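Local coordinates for protein probable porin (Pseudomonas aeruginosa, PDB 2Y0H) that probably forms a water-filled channel across the outer membrane as a porin of the OprD family, letting small solutes pass, at residues G148-S153 / F178-A183; S194-Q199 / Q206-L211. All blocks are in the same frame, centred on the assembly; numbering follows the deposited sequence.

Read from the N terminus, the chain first closes contact 1, where residues 178-183 return beside 148-153 after a long, mostly irregular excursion; contact 2 then opens and shuts within a tight hairpin, 194-199 against 206-211. The two loops follow in series, neither enclosing nor crossing the other, and their centres lie about 12 Å apart. Strand 178-186 leads straight into strand 191-200, and these two are also neighbours in the sheet: Ala-181 O lies 2.8 Å from Tyr-197 N, a probable hydrogen bond. Together the contacts illustrate how a barrel wall grows, each strand, from 143-154 to 204-216, pairing with the next in sequence.

Contact 1 of 2, residues G148-S153 / F178-A183; sequences GQLWKS and FNLAGA
Two side-chain amides join across the strands: Gln-149 NE2 donates to Asn-179 OD1 at 2.9 Å, the acceptor lying in the plane of the glutamine amide and the donor on a lone pair of the asparagine oxygen. The two chains stand side by side on one face of the sheet, with their amide planes turned 34° apart. Gln-149 reaches its partner with CG anti to the backbone N (chi1 -172°) and the chain extended, and its CG also rests 3.2 Å from Asn-179 OD1. The other end of the glutamine amide is held from within its own strand: Trp-151 NE1 donates to Gln-149 OE1 at 2.7 Å, again on a lone pair and in the indole plane. With both ends engaged, rotation of this amide should be restricted. Asn-179 is gripped further, its ND2 donating to Glu-177 OE2 and to Gln-199 OE1 on the next strand.

Beneath this polar row runs the antiparallel ladder of a porin barrel wall. The pairs Gly-148 with Leu-180 and Leu-150 with Phe-178 are hydrogen-bonded, while Gln-149 with Asn-179 is the non-hydrogen-bonded pair between them. Leu-150 N reaches Phe-178 O at 2.8 Å, and Phe-178 N returns to Leu-150 O at 2.9 Å. The ladder ends at this pair, where strand 178-186 begins; strand 143-154 runs on, and Trp-151 and Lys-152 both face Asp-131 of strand 129-137, its other neighbour, in a classic beta bulge.

On the opposite face the contact is apolar. Leu-150 CD1 approaches the Phe-178 ring obliquely, 3.8 Å from its CD2, and strand 111-115 packs on Leu-150 through Leu-111 and Pro-113. Leu-180 CD1 turns back across the strand gap, 3.6 Å from Gly-148 N.

Contact 2 of 2, residues S194-Q199 / Q206-L211; sequences SYYYGQ and QHYLGL. With C8E ((hydroxyethyloxy)tri(ethyloxy)octane), chain E; C8E ((hydroxyethyloxy)tri(ethyloxy)octane), chain H.
One side-chain hydrogen bond links the two segments: Tyr-195 OH and His-207 ND1 lie a short 2.5 Å apart, with the hydroxyl at the imidazole edge. The two side chains run alongside each other, rings rim to rim with planes at 43°.

Among the aromatic contacts, Tyr-197 meets the same imidazole over a face rather than at its edge. Its CD1 is offset toward the rim of the His-207 ring and 3.5 Å from His-207 CE1, while the rings meet obliquely at 46°. The histidine CG, anti to its carbonyl carbon (chi1 -64°), leans the imidazole toward strand 191-200, within reach of both tyrosines.

Apolar contacts come from detergent as well as protein. One C8E chain lies over a face of Tyr-195, its C6 3.4 Å from Tyr-195 CZ; another places C4 over the centre of the Tyr-197 ring. On the other side of the sheet Tyr-196 CB meets Tyr-208 CB at 4.1 Å, and Pro-116 touches both tyrosines.

Backbone bonds complete the join, paired at Ser-194 with Gly-210, Tyr-196 with Tyr-208 and Gly-198 with Gln-206; Tyr-208 N to Tyr-196 O is 2.7 Å. Two adjacent strands of a beta hairpin, with tyrosines and a histidine turned to bound detergent, are consistent with the lipid-facing aromatic surface of a porin barrel.

Contact 1 of 2, residues G148-S153 / F178-A183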
ATOM      1  N   GLY A 148       5.270 -14.944   8.675  1.00 27.02           N
ATOM      2  CA  GLY A 148       6.223 -14.695   7.620  1.00 28.68           C
ATOM      3  C   GLY A 148       7.518 -14.076   8.096  1.00 29.08           C
ATOM      4  O   GLY A 148       7.624 -13.563   9.204  1.00 25.62           O
ATOM      5  N   GLN A 149       8.522 -14.141   7.238  1.00 27.63           N
ATOM      6  CA  GLN A 149       9.740 -13.421   7.490  1.00 27.46           C
ATOM      7  C   GLN A 149      10.208 -12.838   6.175  1.00 27.27           C
ATOM      8  O   GLN A 149      10.287 -13.546   5.170  1.00 30.21           O
ATOM      9  CB  GLN A 149      10.793 -14.357   8.068  1.00 26.93           C
ATOM     10  CG  GLN A 149      12.066 -13.659   8.545  1.00 29.17           C
ATOM     11  CD  GLN A 149      13.102 -14.659   9.036  1.00 32.35           C
ATOM     12  OE1 GLN A 149      13.726 -15.343   8.234  1.00 33.45           O
ATOM     13  NE2 GLN A 149      13.262 -14.769  10.355  1.00 26.85           N
ATOM     14  N   LEU A 150      10.510 -11.546   6.182  1.00 26.85           N
ATOM     15  CA  LEU A 150      11.092 -10.881   5.012  1.00 30.00           C
ATOM     16  C   LEU A 150      12.567 -10.594   5.283  1.00 29.53           C
ATOM     17  O   LEU A 150      12.930 -10.192   6.407  1.00 23.00           O
ATOM     18  CB  LEU A 150      10.342  -9.576   4.714  1.00 26.30           C
ATOM     19  CG  LEU A 150       8.814  -9.655   4.713  1.00 22.39           C
ATOM     20  CD1 LEU A 150       8.249  -8.287   4.402  1.00 22.34           C
ATOM     21  CD2 LEU A 150       8.313 -10.696   3.698  1.00 24.03           C
ATOM     22  N   TRP A 151      13.406 -10.797   4.264  1.00 29.84           N
ATOM     23  CA  TRP A 151      14.852 -10.666   4.422  1.00 29.04           C
ATOM     24  C   TRP A 151      15.384  -9.456   3.669  1.00 35.13           C
ATOM     25  O   TRP A 151      16.388  -8.864   4.066  1.00 37.52           O
ATOM     26  CB  TRP A 151      15.586 -11.928   3.958  1.00 32.78           C
ATOM     27  CG  TRP A 151      14.893 -13.192   4.338  1.00 31.42           C
ATOM     28  CD1 TRP A 151      14.523 -13.578   5.595  1.00 32.42           C
ATOM     29  CD2 TRP A 151      14.487 -14.248   3.456  1.00 30.02           C
ATOM     30  NE1 TRP A 151      13.899 -14.804   5.547  1.00 32.75           N
ATOM     31  CE2 TRP A 151      13.861 -15.234   4.246  1.00 30.57           C
ATOM     32  CE3 TRP A 151      14.581 -14.448   2.075  1.00 30.62           C
ATOM     33  CZ2 TRP A 151      13.329 -16.400   3.705  1.00 29.46           C
ATOM     34  CZ3 TRP A 151      14.060 -15.615   1.541  1.00 30.81           C
ATOM     35  CH2 TRP A 151      13.446 -16.576   2.354  1.00 31.78           C
ATOM     36  N   LYS A 152      14.721  -9.084   2.579  1.00 36.21           N
ATOM     37  CA  LYS A 152      15.129  -7.884   1.845  1.00 35.85           C
ATOM     38  C   LYS A 152      14.020  -7.166   1.109  1.00 32.33           C
ATOM     39  O   LYS A 152      13.035  -7.766   0.690  1.00 33.95           O
ATOM     40  CB  LYS A 152      16.291  -8.153   0.881  1.00 38.40           C
ATOM     41  CG  LYS A 152      16.283  -9.496   0.196  1.00 41.45           C
ATOM     42  CD  LYS A 152      17.302  -9.514  -0.943  1.00 52.11           C
ATOM     43  CE  LYS A 152      18.682  -9.058  -0.478  1.00 56.05           C
ATOM     44  NZ  LYS A 152      19.295 -10.006   0.493  1.00 60.17           N
ATOM     45  N   SER A 153      14.230  -5.867   0.950  1.00 31.31           N
ATOM     46  CA  SER A 153      13.319  -4.978   0.265  1.00 35.27           C
ATOM     47  C   SER A 153      13.995  -4.501  -1.020  1.00 34.32           C
ATOM     48  O   SER A 153      15.167  -4.137  -0.992  1.00 36.38           O
ATOM     49  CB  SER A 153      13.003  -3.779   1.171  1.00 29.43           C
ATOM     50  OG  SER A 153      12.235  -2.792   0.489  1.00 40.03           O
ATOM     51  N   PHE A 178      12.715  -9.176   9.070  1.00 24.66           N
ATOM     52  CA  PHE A 178      11.426  -8.630   9.455  1.00 24.18           C
ATOM     53  C   PHE A 178      10.463  -9.774   9.702  1.00 24.92           C
ATOM     54  O   PHE A 178      10.117 -10.521   8.786  1.00 26.10           O
ATOM     55  CB  PHE A 178      10.872  -7.711   8.369  1.00 23.07           C
ATOM     56  CG  PHE A 178       9.546  -7.098   8.723  1.00 25.81           C
ATOM     57  CD1 PHE A 178       9.468  -6.113   9.691  1.00 25.33           C
ATOM     58  CD2 PHE A 178       8.378  -7.521   8.107  1.00 23.37           C
ATOM     59  CE1 PHE A 178       8.256  -5.544  10.030  1.00 24.09           C
ATOM     60  CE2 PHE A 178       7.162  -6.943   8.445  1.00 25.07           C
ATOM     61  CZ  PHE A 178       7.107  -5.959   9.407  1.00 24.44           C
ATOM     62  N   ASN A 179      10.047  -9.924  10.947  1.00 23.24           N
ATOM     63  CA  ASN A 179       9.150 -11.005  11.311  1.00 25.94           C
ATOM     64  C   ASN A 179       7.727 -10.504  11.435  1.00 24.39           C
ATOM     65  O   ASN A 179       7.480  -9.439  12.011  1.00 26.95           O
ATOM     66  CB  ASN A 179       9.606 -11.643  12.624  1.00 27.09           C
ATOM     67  CG  ASN A 179      10.950 -12.349  12.491  1.00 29.90           C
ATOM     68  OD1 ASN A 179      11.184 -13.083  11.525  1.00 28.34           O
ATOM     69  ND2 ASN A 179      11.839 -12.129  13.462  1.00 29.47           N
ATOM     70  N   LEU A 180       6.784 -11.274  10.899  1.00 24.61           N
ATOM     71  CA  LEU A 180       5.376 -10.885  10.967  1.00 27.13           C
ATOM     72  C   LEU A 180       4.463 -12.076  11.271  1.00 26.15           C
ATOM     73  O   LEU A 180       4.720 -13.202  10.847  1.00 23.67           O
ATOM     74  CB  LEU A 180       4.954 -10.200   9.662  1.00 24.07           C
ATOM     75  CG  LEU A 180       4.991 -11.011   8.359  1.00 24.91           C
ATOM     76  CD1 LEU A 180       3.670 -11.754   8.127  1.00 24.66           C
ATOM     77  CD2 LEU A 180       5.302 -10.094   7.167  1.00 21.19           C
ATOM     78  N   ALA A 181       3.401 -11.819  12.019  1.00 22.75           N
ATOM     79  CA  ALA A 181       2.431 -12.855  12.338  1.00 26.21           C
ATOM     80  C   ALA A 181       1.091 -12.174  12.498  1.00 29.83           C
ATOM     81  O   ALA A 181       1.021 -11.062  13.025  1.00 25.36           O
ATOM     82  CB  ALA A 181       2.818 -13.593  13.611  1.00 24.32           C
ATOM     83  N   GLY A 182       0.030 -12.827  12.030  1.00 26.70           N
ATOM     84  CA  GLY A 182      -1.274 -12.214  12.068  1.00 30.49           C
ATOM     85  C   GLY A 182      -2.448 -13.167  12.055  1.00 29.82           C
ATOM     86  O   GLY A 182      -2.321 -14.340  11.722  1.00 28.34           O
ATOM     87  N   ALA A 183      -3.608 -12.629  12.408  1.00 26.56           N
ATOM     88  CA  ALA A 183      -4.845 -13.379  12.393  1.00 28.83           C
ATOM     89  C   ALA A 183      -5.948 -12.429  12.026  1.00 30.12           C
ATOM     90  O   ALA A 183      -6.016 -11.317  12.551  1.00 33.29           O
ATOM     91  CB  ALA A 183      -5.112 -13.999  13.770  1.00 31.17           C
TER

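Contact 2 of 2, residues S194-Q199 / Q206-L211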
ATOM      1  N   SER A 194      -8.822  -7.888  13.053  1.00 34.31           N
ATOM      2  CA  SER A 194      -7.495  -8.303  12.627  1.00 32.03           C
ATOM      3  C   SER A 194      -6.463  -7.902  13.647  1.00 31.75           C
ATOM      4  O   SER A 194      -6.513  -6.800  14.190  1.00 35.78           O
ATOM      5  CB  SER A 194      -7.135  -7.657  11.297  1.00 33.31           C
ATOM      6  OG  SER A 194      -7.854  -8.270  10.257  1.00 40.40           O
ATOM      7  N   TYR A 195      -5.536  -8.806  13.924  1.00 30.74           N
ATOM      8  CA  TYR A 195      -4.383  -8.447  14.730  1.00 30.38           C
ATOM      9  C   TYR A 195      -3.123  -8.854  13.980  1.00 29.17           C
ATOM     10  O   TYR A 195      -3.044  -9.961  13.462  1.00 31.09           O
ATOM     11  CB  TYR A 195      -4.424  -9.112  16.109  1.00 32.33           C
ATOM     12  CG  TYR A 195      -3.100  -9.006  16.831  1.00 33.70           C
ATOM     13  CD1 TYR A 195      -2.101  -9.956  16.640  1.00 36.35           C
ATOM     14  CD2 TYR A 195      -2.833  -7.934  17.669  1.00 37.05           C
ATOM     15  CE1 TYR A 195      -0.872  -9.847  17.289  1.00 36.61           C
ATOM     16  CE2 TYR A 195      -1.613  -7.815  18.323  1.00 37.82           C
ATOM     17  CZ  TYR A 195      -0.642  -8.770  18.135  1.00 37.58           C
ATOM     18  OH  TYR A 195       0.560  -8.637  18.793  1.00 39.76           O
ATOM     19  N   TYR A 196      -2.151  -7.950  13.913  1.00 27.20           N
ATOM     20  CA  TYR A 196      -0.859  -8.254  13.305  1.00 26.98           C
ATOM     21  C   TYR A 196       0.297  -7.773  14.169  1.00 29.77           C
ATOM     22  O   TYR A 196       0.175  -6.776  14.884  1.00 28.65           O
ATOM     23  CB  TYR A 196      -0.741  -7.646  11.893  1.00 24.93           C
ATOM     24  CG  TYR A 196      -1.302  -8.526  10.799  1.00 25.83           C
ATOM     25  CD1 TYR A 196      -2.652  -8.493  10.473  1.00 29.16           C
ATOM     26  CD2 TYR A 196      -0.478  -9.380  10.081  1.00 28.10           C
ATOM     27  CE1 TYR A 196      -3.169  -9.304   9.464  1.00 31.17           C
ATOM     28  CE2 TYR A 196      -0.983 -10.198   9.075  1.00 31.01           C
ATOM     29  CZ  TYR A 196      -2.325 -10.160   8.773  1.00 33.17           C
ATOM     30  OH  TYR A 196      -2.817 -10.965   7.765  1.00 42.43           O
ATOM     31  N   TYR A 197       1.416  -8.493  14.085  1.00 25.81           N
ATOM     32  CA  TYR A 197       2.644  -8.139  14.778  1.00 27.33           C
ATOM     33  C   TYR A 197       3.766  -8.058  13.745  1.00 24.46           C
ATOM     34  O   TYR A 197       3.973  -8.994  12.974  1.00 29.10           O
ATOM     35  CB  TYR A 197       2.963  -9.191  15.857  1.00 28.45           C
ATOM     36  CG  TYR A 197       4.278  -8.986  16.586  1.00 29.60           C
ATOM     37  CD1 TYR A 197       4.454  -7.922  17.460  1.00 28.80           C
ATOM     38  CD2 TYR A 197       5.348  -9.857  16.393  1.00 31.20           C
ATOM     39  CE1 TYR A 197       5.656  -7.731  18.133  1.00 30.48           C
ATOM     40  CE2 TYR A 197       6.564  -9.677  17.067  1.00 29.71           C
ATOM     41  CZ  TYR A 197       6.708  -8.609  17.932  1.00 33.17           C
ATOM     42  OH  TYR A 197       7.897  -8.414  18.606  1.00 32.28           O
ATOM     43  N   GLY A 198       4.471  -6.933  13.715  1.00 23.07           N
ATOM     44  CA  GLY A 198       5.625  -6.772  12.845  1.00 23.00           C
ATOM     45  C   GLY A 198       6.875  -6.524  13.678  1.00 26.19           C
ATOM     46  O   GLY A 198       6.859  -5.724  14.609  1.00 28.15           O
ATOM     47  N   GLN A 199       7.959  -7.219  13.366  1.00 25.66           N
ATOM     48  CA  GLN A 199       9.201  -7.018  14.104  1.00 27.92           C
ATOM     49  C   GLN A 199      10.387  -6.928  13.174  1.00 23.11           C
ATOM     50  O   GLN A 199      10.783  -7.925  12.586  1.00 23.67           O
ATOM     51  CB  GLN A 199       9.447  -8.171  15.076  1.00 26.69           C
ATOM     52  CG  GLN A 199      10.827  -8.126  15.734  1.00 26.14           C
ATOM     53  CD  GLN A 199      11.174  -9.446  16.419  1.00 34.22           C
ATOM     54  OE1 GLN A 199      11.038 -10.514  15.823  1.00 30.68           O
ATOM     55  NE2 GLN A 199      11.595  -9.375  17.686  1.00 31.39           N
ATOM     56  N   GLN A 206       5.925  -3.728  16.189  1.00 24.15           N
ATOM     57  CA  GLN A 206       4.692  -3.016  15.916  1.00 26.95           C
ATOM     58  C   GLN A 206       3.478  -3.932  16.057  1.00 26.81           C
ATOM     59  O   GLN A 206       3.416  -4.995  15.432  1.00 28.38           O
ATOM     60  CB  GLN A 206       4.754  -2.448  14.506  1.00 23.29           C
ATOM     61  CG  GLN A 206       3.582  -1.598  14.118  1.00 26.18           C
ATOM     62  CD  GLN A 206       3.852  -0.833  12.830  1.00 26.07           C
ATOM     63  OE1 GLN A 206       3.663  -1.358  11.744  1.00 25.08           O
ATOM     64  NE2 GLN A 206       4.303   0.410  12.958  1.00 25.21           N
ATOM     65  N   HIS A 207       2.516  -3.513  16.869  1.00 26.06           N
ATOM     66  CA  HIS A 207       1.278  -4.268  17.043  1.00 29.18           C
ATOM     67  C   HIS A 207       0.181  -3.533  16.318  1.00 24.92           C
ATOM     68  O   HIS A 207       0.107  -2.315  16.392  1.00 27.38           O
ATOM     69  CB  HIS A 207       0.886  -4.396  18.525  1.00 28.53           C
ATOM     70  CG  HIS A 207       1.866  -5.172  19.350  1.00 32.74           C
ATOM     71  ND1 HIS A 207       1.749  -6.529  19.565  1.00 31.22           N
ATOM     72  CD2 HIS A 207       2.977  -4.778  20.016  1.00 26.84           C
ATOM     73  CE1 HIS A 207       2.748  -6.938  20.326  1.00 34.07           C
ATOM     74  NE2 HIS A 207       3.512  -5.895  20.605  1.00 36.56           N
ATOM     75  N   TYR A 208      -0.681  -4.279  15.639  1.00 25.14           N
ATOM     76  CA  TYR A 208      -1.779  -3.697  14.891  1.00 27.36           C
ATOM     77  C   TYR A 208      -3.077  -4.336  15.306  1.00 28.34           C
ATOM     78  O   TYR A 208      -3.170  -5.563  15.408  1.00 26.80           O
ATOM     79  CB  TYR A 208      -1.592  -3.919  13.388  1.00 24.63           C
ATOM     80  CG  TYR A 208      -2.838  -3.658  12.567  1.00 28.92           C
ATOM     81  CD1 TYR A 208      -3.217  -2.356  12.241  1.00 26.79           C
ATOM     82  CD2 TYR A 208      -3.633  -4.704  12.102  1.00 27.55           C
ATOM     83  CE1 TYR A 208      -4.348  -2.097  11.491  1.00 24.77           C
ATOM     84  CE2 TYR A 208      -4.782  -4.444  11.332  1.00 29.62           C
ATOM     85  CZ  TYR A 208      -5.129  -3.134  11.041  1.00 27.36           C
ATOM     86  OH  TYR A 208      -6.246  -2.837  10.290  1.00 26.13           O
ATOM     87  N   LEU A 209      -4.082  -3.493  15.519  1.00 27.52           N
ATOM     88  CA  LEU A 209      -5.435  -3.962  15.761  1.00 30.68           C
ATOM     89  C   LEU A 209      -6.398  -3.239  14.824  1.00 31.21           C
ATOM     90  O   LEU A 209      -6.420  -2.010  14.766  1.00 30.43           O
ATOM     91  CB  LEU A 209      -5.842  -3.727  17.215  1.00 29.84           C
ATOM     92  CG  LEU A 209      -7.068  -4.544  17.603  1.00 41.48           C
ATOM     93  CD1 LEU A 209      -6.675  -6.005  17.561  1.00 42.63           C
ATOM     94  CD2 LEU A 209      -7.596  -4.162  18.997  1.00 47.43           C
ATOM     95  N   GLY A 210      -7.186  -4.008  14.086  1.00 29.33           N
ATOM     96  CA  GLY A 210      -8.148  -3.437  13.171  1.00 30.60           C
ATOM     97  C   GLY A 210      -9.534  -4.008  13.386  1.00 33.04           C
ATOM     98  O   GLY A 210      -9.701  -5.201  13.628  1.00 32.87           O
ATOM     99  N   LEU A 211     -10.533  -3.150  13.285  1.00 32.42           N
ATOM    100  CA  LEU A 211     -11.912  -3.559  13.462  1.00 32.37           C
ATOM    101  C   LEU A 211     -12.684  -3.051  12.254  1.00 37.14           C
ATOM    102  O   LEU A 211     -12.813  -1.839  12.056  1.00 39.45           O
ATOM    103  CB  LEU A 211     -12.454  -2.948  14.748  1.00 37.44           C
ATOM    104  CG  LEU A 211     -13.374  -3.789  15.624  1.00 45.34           C
ATOM    105  CD1 LEU A 211     -13.537  -3.125  16.983  1.00 52.46           C
ATOM    106  CD2 LEU A 211     -14.720  -3.961  14.951  1.00 48.21           C
TER
HETATM  107  C1  C8E E1393      -3.957 -13.823  18.201  1.00 61.21           C
HETATM  108  C2  C8E E1393      -5.223 -13.047  18.564  1.00 59.24           C
HETATM  109  C3  C8E E1393      -4.983 -11.971  19.623  1.00 56.51           C
HETATM  110  C4  C8E E1393      -3.572 -11.391  19.573  1.00 52.17           C
HETATM  111  C5  C8E E1393      -3.056 -11.106  20.981  1.00 50.33           C
HETATM  112  C6  C8E E1393      -1.923 -10.077  20.980  1.00 51.19           C
HETATM  113  C7  C8E E1393      -1.390  -9.798  22.389  1.00 50.04           C
HETATM  114  C8  C8E E1393      -0.048  -9.071  22.334  1.00 48.84           C
HETATM  115  O9  C8E E1393       0.167  -8.304  23.503  1.00 56.54           O
HETATM  116  C10 C8E E1393       1.441  -8.517  24.076  1.00 52.19           C
HETATM  117  C1  C8E H1396       1.562 -12.891  18.217  1.00 46.46           C
HETATM  118  C2  C8E H1396       2.234 -11.664  18.829  1.00 46.61           C
HETATM  119  C3  C8E H1396       3.056 -12.004  20.072  1.00 45.69           C
HETATM  120  C4  C8E H1396       4.297 -11.123  20.189  1.00 44.75           C
HETATM  121  C5  C8E H1396       4.429 -10.485  21.568  1.00 43.53           C